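Oxalate--CoA ligase (Arabidopsis thaliana, PDB 5IE2) belongs to the ANL superfamily of AMP-binding enzymes and is seen here with adenosine-5'-triphosphate bound. Local coordinates at residues 290-293 and 294-298; 424-427 and 428-432. One frame throughout, in Å; residues are numbered along the deposited sequence.

In the fold
The two contacts come in series along the chain, contact 1 (290-298) in the family region of the large AMP-binding part and contact 2 (424-432) in that of the C-terminal part. Contact 1 runs from the loop after strand 284-287 into helix 294-304; contact 2 lies on the short helix 423-430 and runs on to Thr432. Their centres are about 9 Å apart and they touch by van der Waals packing: Ser291 OG lies 3.7 Å from Ile424 CG2, and Ala293 CB is 3.8 Å from Leu431 CD1. Both therefore belong to the interface on which the C-terminal part rests beside the ATP pocket, in the conformation captured in this crystal.

Contact 1: 290-293 and 294-298; sequences ASLA and PVILS. With ATP (adenosine-5'-triphosphate), chain C.
At the rim of the ATP pocket, the loop that passes the adenine base turns straight into helix 294-304, and Ala293 is the N-cap of that helix. Its carbonyl is the first acceptor: Leu297 N reaches Ala293 O at 3.1 Å with an N-H...O angle of 164°, whereas Ile296 N gives it a weak, strongly bent one (122°). Pro294, which has no N-H to offer, fills the first turn.

Beneath the cap the side chain of Leu292 reaches forward to the helix. With CG anti to the backbone N (chi1 -178°), its two methyls divide between successive residues: CD1 meets Ile296 CG2 at 3.5 Å, the side chains crossing at a slant, and CD2 lies 3.7 Å from Leu297 CB, the side chains there being nearly perpendicular. Val308 of strand 308-314 packs on both Leu292 and Leu297. The arrangement is thus a strand-loop-helix connection: the loop leaves strand 284-287 of the mixed sheet, and the helix it starts packs against the neighbouring strand. Ala293 CB makes looser contacts with the helix, 4.2 Å from both Val295 CG1 and Ile296 CG1, while Leu431 and Ala428 of the C-terminal part also lie against it.

Upstream, the same loop borders the nucleotide. Ser291 N is 3.2 Å from ATP N1, and Ser291 CB stands 3.8 Å from ATP C2, placing the peptide next to the pyrimidine side of adenine. Glu310 OE2 accepts a hydrogen bond from Leu292 N, tying the loop to strand 308-314.

Contact 2: 424-427 and 428-432; sequences IEVD and AVLLT
Ala428 opens the second half of this contact on helix 423-430 by donating its N-H to Ile424 O, 3.1 Å away, and its CB sits 3.5 Å from Glu425 O.

Val429 follows with an i to i+4 bond to Glu425 O, the longest of the four at 3.2 Å, and the donor approaches 23° out of the carbonyl plane. One methyl, CG2, stands beside the backbone N and comes to 3.8 Å from the same Glu425 O.

Leu430 N makes a straighter approach to Val426 O, with a C=O...N angle of 161°. Its CG, beside the backbone N at chi1 -67°, packs 3.5 Å from that oxygen. Leu430 CD1 is 4.4 Å from Val426 CG1, a loose apolar contact one turn apart. Val426 and Leu430 turn to the core of the C-terminal part, Val426 on Ile453 and Leu430 on Cys455 of strand 450-459, with Ile470 and Cys474 of helix 467-477 also touching Leu430. The acidic side chains of the first half are held in the C-terminal part too, by salt bridges from Glu425 OE1 to Lys482 NZ and from Asp427 OD2 to Arg503 NH2, and by a hydrogen bond from Ala441 N to Asp427 OD1.

Leu431 N closes the series on Asp427 O at 3.0 Å; its side chain lies on Val295 and Ile296 of helix 294-304, as the methyl of Ala428 does on Pro294, so this side of the short helix is turned to the large AMP-binding part. At Thr432 the chain turns: Thr432 N and Thr432 OG1 both donate to Val429 O, the hydroxyl at 2.8 Å in the carbonyl plane on a lone pair, so two bonds from one residue grip a single oxygen.

Contact 1: 290-293 and 294-298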
ATOM      1  N   ALA A 290      -1.289  -2.786   7.804  1.00 20.11           N
ATOM      2  CA  ALA A 290      -1.963  -2.762   9.104  1.00 19.22           C
ATOM      3  C   ALA A 290      -1.657  -4.098   9.735  1.00 20.05           C
ATOM      4  O   ALA A 290      -1.367  -5.038   8.976  1.00 21.13           O
ATOM      5  CB  ALA A 290      -3.507  -2.575   8.930  1.00 18.10           C
ATOM      6  N   SER A 291      -1.758  -4.243  11.060  1.00 20.61           N
ATOM      7  CA  SER A 291      -1.292  -5.509  11.662  1.00 22.38           C
ATOM      8  C   SER A 291      -2.145  -6.670  11.236  1.00 21.61           C
ATOM      9  O   SER A 291      -3.402  -6.574  11.176  1.00 20.14           O
ATOM     10  CB  SER A 291      -1.214  -5.456  13.191  1.00 28.38           C
ATOM     11  OG  SER A 291      -2.472  -5.143  13.694  1.00 36.87           O
ATOM     12  N   LEU A 292      -1.478  -7.768  10.892  1.00 20.76           N
ATOM     13  CA  LEU A 292      -2.148  -9.044  10.582  1.00 19.99           C
ATOM     14  C   LEU A 292      -2.252  -9.866  11.880  1.00 21.58           C
ATOM     15  O   LEU A 292      -1.237 -10.316  12.418  1.00 18.39           O
ATOM     16  CB  LEU A 292      -1.360  -9.882   9.554  1.00 19.74           C
ATOM     17  CG  LEU A 292      -1.983 -11.219   9.118  1.00 21.61           C
ATOM     18  CD1 LEU A 292      -3.216 -10.976   8.279  1.00 23.45           C
ATOM     19  CD2 LEU A 292      -0.997 -12.065   8.290  1.00 22.00           C
ATOM     20  N   ALA A 293      -3.461 -10.058  12.402  1.00 20.04           N
ATOM     21  CA  ALA A 293      -3.576 -10.838  13.613  1.00 19.27           C
ATOM     22  C   ALA A 293      -3.091 -12.259  13.339  1.00 19.61           C
ATOM     23  O   ALA A 293      -3.361 -12.808  12.250  1.00 19.77           O
ATOM     24  CB  ALA A 293      -5.049 -10.841  14.113  1.00 18.80           C
ATOM     25  N   PRO A 294      -2.404 -12.879  14.317  1.00 20.39           N
ATOM     26  CA  PRO A 294      -1.967 -14.274  14.138  1.00 21.89           C
ATOM     27  C   PRO A 294      -3.095 -15.225  13.713  1.00 21.62           C
ATOM     28  O   PRO A 294      -2.874 -16.173  12.934  1.00 22.18           O
ATOM     29  CB  PRO A 294      -1.434 -14.644  15.519  1.00 23.36           C
ATOM     30  CG  PRO A 294      -0.795 -13.291  15.987  1.00 22.19           C
ATOM     31  CD  PRO A 294      -1.777 -12.244  15.507  1.00 20.99           C
ATOM     32  N   VAL A 295      -4.302 -14.969  14.189  1.00 21.55           N
ATOM     33  CA  VAL A 295      -5.396 -15.900  13.830  1.00 22.37           C
ATOM     34  C   VAL A 295      -5.746 -15.765  12.329  1.00 20.90           C
ATOM     35  O   VAL A 295      -6.055 -16.768  11.639  1.00 22.15           O
ATOM     36  CB  VAL A 295      -6.604 -15.674  14.732  1.00 24.52           C
ATOM     37  CG1 VAL A 295      -7.293 -14.336  14.436  1.00 25.31           C
ATOM     38  CG2 VAL A 295      -7.608 -16.863  14.595  1.00 25.61           C
ATOM     39  N   ILE A 296      -5.635 -14.556  11.766  1.00 21.61           N
ATOM     40  CA  ILE A 296      -5.857 -14.416  10.328  1.00 20.95           C
ATOM     41  C   ILE A 296      -4.728 -15.081   9.540  1.00 19.83           C
ATOM     42  O   ILE A 296      -4.961 -15.715   8.501  1.00 19.35           O
ATOM     43  CB  ILE A 296      -5.990 -12.944   9.898  1.00 22.87           C
ATOM     44  CG1 ILE A 296      -7.092 -12.235  10.719  1.00 22.85           C
ATOM     45  CG2 ILE A 296      -6.218 -12.855   8.368  1.00 22.30           C
ATOM     46  CD1 ILE A 296      -8.489 -13.049  10.687  1.00 28.61           C
ATOM     47  N   LEU A 297      -3.495 -14.934  10.025  1.00 20.04           N
ATOM     48  CA  LEU A 297      -2.377 -15.621   9.374  1.00 20.23           C
ATOM     49  C   LEU A 297      -2.656 -17.148   9.316  1.00 20.44           C
ATOM     50  O   LEU A 297      -2.548 -17.779   8.224  1.00 21.66           O
ATOM     51  CB  LEU A 297      -1.054 -15.312  10.129  1.00 20.43           C
ATOM     52  CG  LEU A 297       0.227 -15.888   9.500  1.00 22.24           C
ATOM     53  CD1 LEU A 297       1.442 -14.998   9.899  1.00 24.38           C
ATOM     54  CD2 LEU A 297       0.514 -17.318   9.926  1.00 23.22           C
ATOM     55  N   SER A 298      -3.015 -17.731  10.472  1.00 20.86           N
ATOM     56  CA  SER A 298      -3.353 -19.167  10.557  1.00 23.32           C
ATOM     57  C   SER A 298      -4.432 -19.534   9.593  1.00 19.95           C
ATOM     58  O   SER A 298      -4.356 -20.572   8.900  1.00 23.35           O
ATOM     59  CB  SER A 298      -3.844 -19.543  11.971  1.00 28.97           C
ATOM     60  OG  SER A 298      -2.750 -19.445  12.831  1.00 34.55           O
TER
HETATM   61  PG  ATP C 601      -0.905   9.244   8.235  0.84 33.82           P
HETATM   62  O1G ATP C 601      -1.154   9.212   9.743  0.78 36.87           O
HETATM   63  O2G ATP C 601      -1.604  10.362   7.547  0.82 33.98           O
HETATM   64  O3G ATP C 601       0.589   9.221   7.920  0.91 32.63           O
HETATM   65  PB  ATP C 601      -0.860   6.412   7.675  0.82 25.58           P
HETATM   66  O1B ATP C 601      -1.922   5.336   7.751  1.00 24.38           O
HETATM   67  O2B ATP C 601       0.229   6.484   8.684  0.74 24.29           O
HETATM   68  O3B ATP C 601      -1.548   7.898   7.571  1.00 32.72           O
HETATM   69  PA  ATP C 601       0.447   5.015   5.424  1.00 23.36           P
HETATM   70  O1A ATP C 601       1.825   5.469   4.960  1.00 23.00           O
HETATM   71  O2A ATP C 601      -0.551   4.565   4.431  1.00 23.78           O
HETATM   72  O3A ATP C 601      -0.223   6.277   6.175  1.00 30.58           O
HETATM   73  O5' ATP C 601       0.635   3.945   6.601  1.00 19.43           O
HETATM   74  C5' ATP C 601       1.913   3.592   7.185  1.00 18.85           C
HETATM   75  C4' ATP C 601       1.616   3.144   8.627  1.00 19.89           C
HETATM   76  O4' ATP C 601       0.893   1.899   8.591  1.00 19.06           O
HETATM   77  C3' ATP C 601       2.855   2.765   9.377  1.00 19.46           C
HETATM   78  O3' ATP C 601       3.478   3.936   9.901  1.00 20.78           O
HETATM   79  C2' ATP C 601       2.328   1.857  10.468  1.00 20.24           C
HETATM   80  O2' ATP C 601       1.674   2.654  11.468  1.00 22.70           O
HETATM   81  C1' ATP C 601       1.232   1.138   9.736  1.00 17.88           C
HETATM   82  N9  ATP C 601       1.644  -0.207   9.268  1.00 16.30           N
HETATM   83  C8  ATP C 601       2.132  -0.562   8.073  1.00 16.32           C
HETATM   84  N7  ATP C 601       2.353  -1.913   8.059  1.00 15.32           N
HETATM   85  C5  ATP C 601       1.961  -2.394   9.284  1.00 16.70           C
HETATM   86  C6  ATP C 601       1.907  -3.728   9.926  1.00 17.63           C
HETATM   87  N6  ATP C 601       2.274  -4.846   9.217  1.00 16.26           N
HETATM   88  N1  ATP C 601       1.428  -3.775  11.190  1.00 19.81           N
HETATM   89  C2  ATP C 601       1.023  -2.670  11.859  1.00 21.74           C
HETATM   90  N3  ATP C 601       1.051  -1.416  11.339  1.00 19.96           N
HETATM   91  C4  ATP C 601       1.504  -1.263  10.062  1.00 16.67           C

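Contact 2: 424-427 and 428-432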
ATOM      1  N   ILE A 424      -3.304  -2.884  18.889  1.00 25.06           N
ATOM      2  CA  ILE A 424      -2.927  -4.036  18.030  1.00 26.24           C
ATOM      3  C   ILE A 424      -3.132  -5.375  18.760  1.00 25.23           C
ATOM      4  O   ILE A 424      -3.754  -6.336  18.241  1.00 24.55           O
ATOM      5  CB  ILE A 424      -1.419  -3.913  17.598  1.00 27.92           C
ATOM      6  CG1 ILE A 424      -1.284  -2.806  16.563  1.00 29.16           C
ATOM      7  CG2 ILE A 424      -0.857  -5.255  17.031  1.00 30.23           C
ATOM      8  CD1 ILE A 424       0.151  -2.665  16.043  1.00 26.94           C
ATOM      9  N   GLU A 425      -2.588  -5.427  19.976  1.00 24.75           N
ATOM     10  CA  GLU A 425      -2.635  -6.655  20.784  1.00 24.50           C
ATOM     11  C   GLU A 425      -4.094  -7.058  21.075  1.00 23.76           C
ATOM     12  O   GLU A 425      -4.529  -8.257  20.966  1.00 23.03           O
ATOM     13  CB  GLU A 425      -1.871  -6.476  22.109  1.00 26.28           C
ATOM     14  CG  GLU A 425      -1.854  -7.740  22.959  1.00 28.74           C
ATOM     15  CD  GLU A 425      -1.183  -7.599  24.349  1.00 36.08           C
ATOM     16  OE1 GLU A 425      -0.854  -6.473  24.786  1.00 36.32           O
ATOM     17  OE2 GLU A 425      -1.019  -8.652  25.014  1.00 39.94           O
ATOM     18  N   VAL A 426      -4.864  -6.052  21.488  1.00 24.40           N
ATOM     19  CA  VAL A 426      -6.262  -6.332  21.857  1.00 25.23           C
ATOM     20  C   VAL A 426      -7.080  -6.732  20.613  1.00 25.35           C
ATOM     21  O   VAL A 426      -7.862  -7.693  20.691  1.00 25.35           O
ATOM     22  CB  VAL A 426      -6.908  -5.129  22.582  1.00 26.75           C
ATOM     23  CG1 VAL A 426      -8.378  -5.390  22.895  1.00 28.93           C
ATOM     24  CG2 VAL A 426      -6.181  -4.825  23.859  1.00 25.54           C
ATOM     25  N   ASP A 427      -6.869  -6.057  19.464  1.00 24.03           N
ATOM     26  CA  ASP A 427      -7.549  -6.439  18.205  1.00 27.52           C
ATOM     27  C   ASP A 427      -7.337  -7.907  17.873  1.00 26.95           C
ATOM     28  O   ASP A 427      -8.258  -8.626  17.391  1.00 25.85           O
ATOM     29  CB  ASP A 427      -7.018  -5.675  16.967  1.00 30.67           C
ATOM     30  CG  ASP A 427      -7.393  -4.205  16.927  1.00 38.49           C
ATOM     31  OD1 ASP A 427      -8.173  -3.750  17.770  1.00 42.82           O
ATOM     32  OD2 ASP A 427      -6.904  -3.488  15.998  1.00 41.16           O
ATOM     33  N   ALA A 428      -6.074  -8.309  18.031  1.00 24.90           N
ATOM     34  CA  ALA A 428      -5.717  -9.687  17.710  1.00 24.71           C
ATOM     35  C   ALA A 428      -6.532 -10.635  18.603  1.00 25.82           C
ATOM     36  O   ALA A 428      -6.974 -11.693  18.159  1.00 27.44           O
ATOM     37  CB  ALA A 428      -4.216  -9.921  17.898  1.00 22.69           C
ATOM     38  N   VAL A 429      -6.715 -10.261  19.858  1.00 24.09           N
ATOM     39  CA  VAL A 429      -7.551 -11.145  20.710  1.00 24.48           C
ATOM     40  C   VAL A 429      -9.021 -11.142  20.259  1.00 26.07           C
ATOM     41  O   VAL A 429      -9.669 -12.196  20.207  1.00 27.91           O
ATOM     42  CB  VAL A 429      -7.435 -10.752  22.217  1.00 21.75           C
ATOM     43  CG1 VAL A 429      -8.599 -11.352  23.060  1.00 24.57           C
ATOM     44  CG2 VAL A 429      -6.035 -11.166  22.805  1.00 20.94           C
ATOM     45  N   LEU A 430      -9.565  -9.980  19.940  1.00 26.46           N
ATOM     46  CA  LEU A 430     -10.993  -9.909  19.545  1.00 25.69           C
ATOM     47  C   LEU A 430     -11.278 -10.800  18.369  1.00 26.80           C
ATOM     48  O   LEU A 430     -12.313 -11.479  18.311  1.00 26.39           O
ATOM     49  CB  LEU A 430     -11.370  -8.492  19.171  1.00 27.05           C
ATOM     50  CG  LEU A 430     -11.316  -7.561  20.374  1.00 30.16           C
ATOM     51  CD1 LEU A 430     -11.512  -6.093  19.913  1.00 29.87           C
ATOM     52  CD2 LEU A 430     -12.383  -8.030  21.373  1.00 31.37           C
ATOM     53  N   LEU A 431     -10.368 -10.789  17.396  1.00 24.36           N
ATOM     54  CA  LEU A 431     -10.597 -11.613  16.206  1.00 23.18           C
ATOM     55  C   LEU A 431     -10.575 -13.137  16.460  1.00 25.06           C
ATOM     56  O   LEU A 431     -10.946 -13.912  15.564  1.00 25.53           O
ATOM     57  CB  LEU A 431      -9.533 -11.287  15.133  1.00 22.13           C
ATOM     58  CG  LEU A 431      -9.687  -9.898  14.519  1.00 21.27           C
ATOM     59  CD1 LEU A 431      -8.635  -9.653  13.405  1.00 24.36           C
ATOM     60  CD2 LEU A 431     -11.088  -9.683  13.945  1.00 22.31           C
ATOM     61  N   THR A 432     -10.088 -13.570  17.624  1.00 24.08           N
ATOM     62  CA  THR A 432     -10.100 -15.013  17.925  1.00 25.80           C
ATOM     63  C   THR A 432     -11.423 -15.456  18.548  1.00 28.85           C
ATOM     64  O   THR A 432     -11.631 -16.654  18.739  1.00 29.52           O
ATOM     65  CB  THR A 432      -8.960 -15.466  18.865  1.00 25.24           C
ATOM     66  OG1 THR A 432      -9.157 -14.957  20.184  1.00 27.68           O
ATOM     67  CG2 THR A 432      -7.603 -14.979  18.369  1.00 23.15           C
TER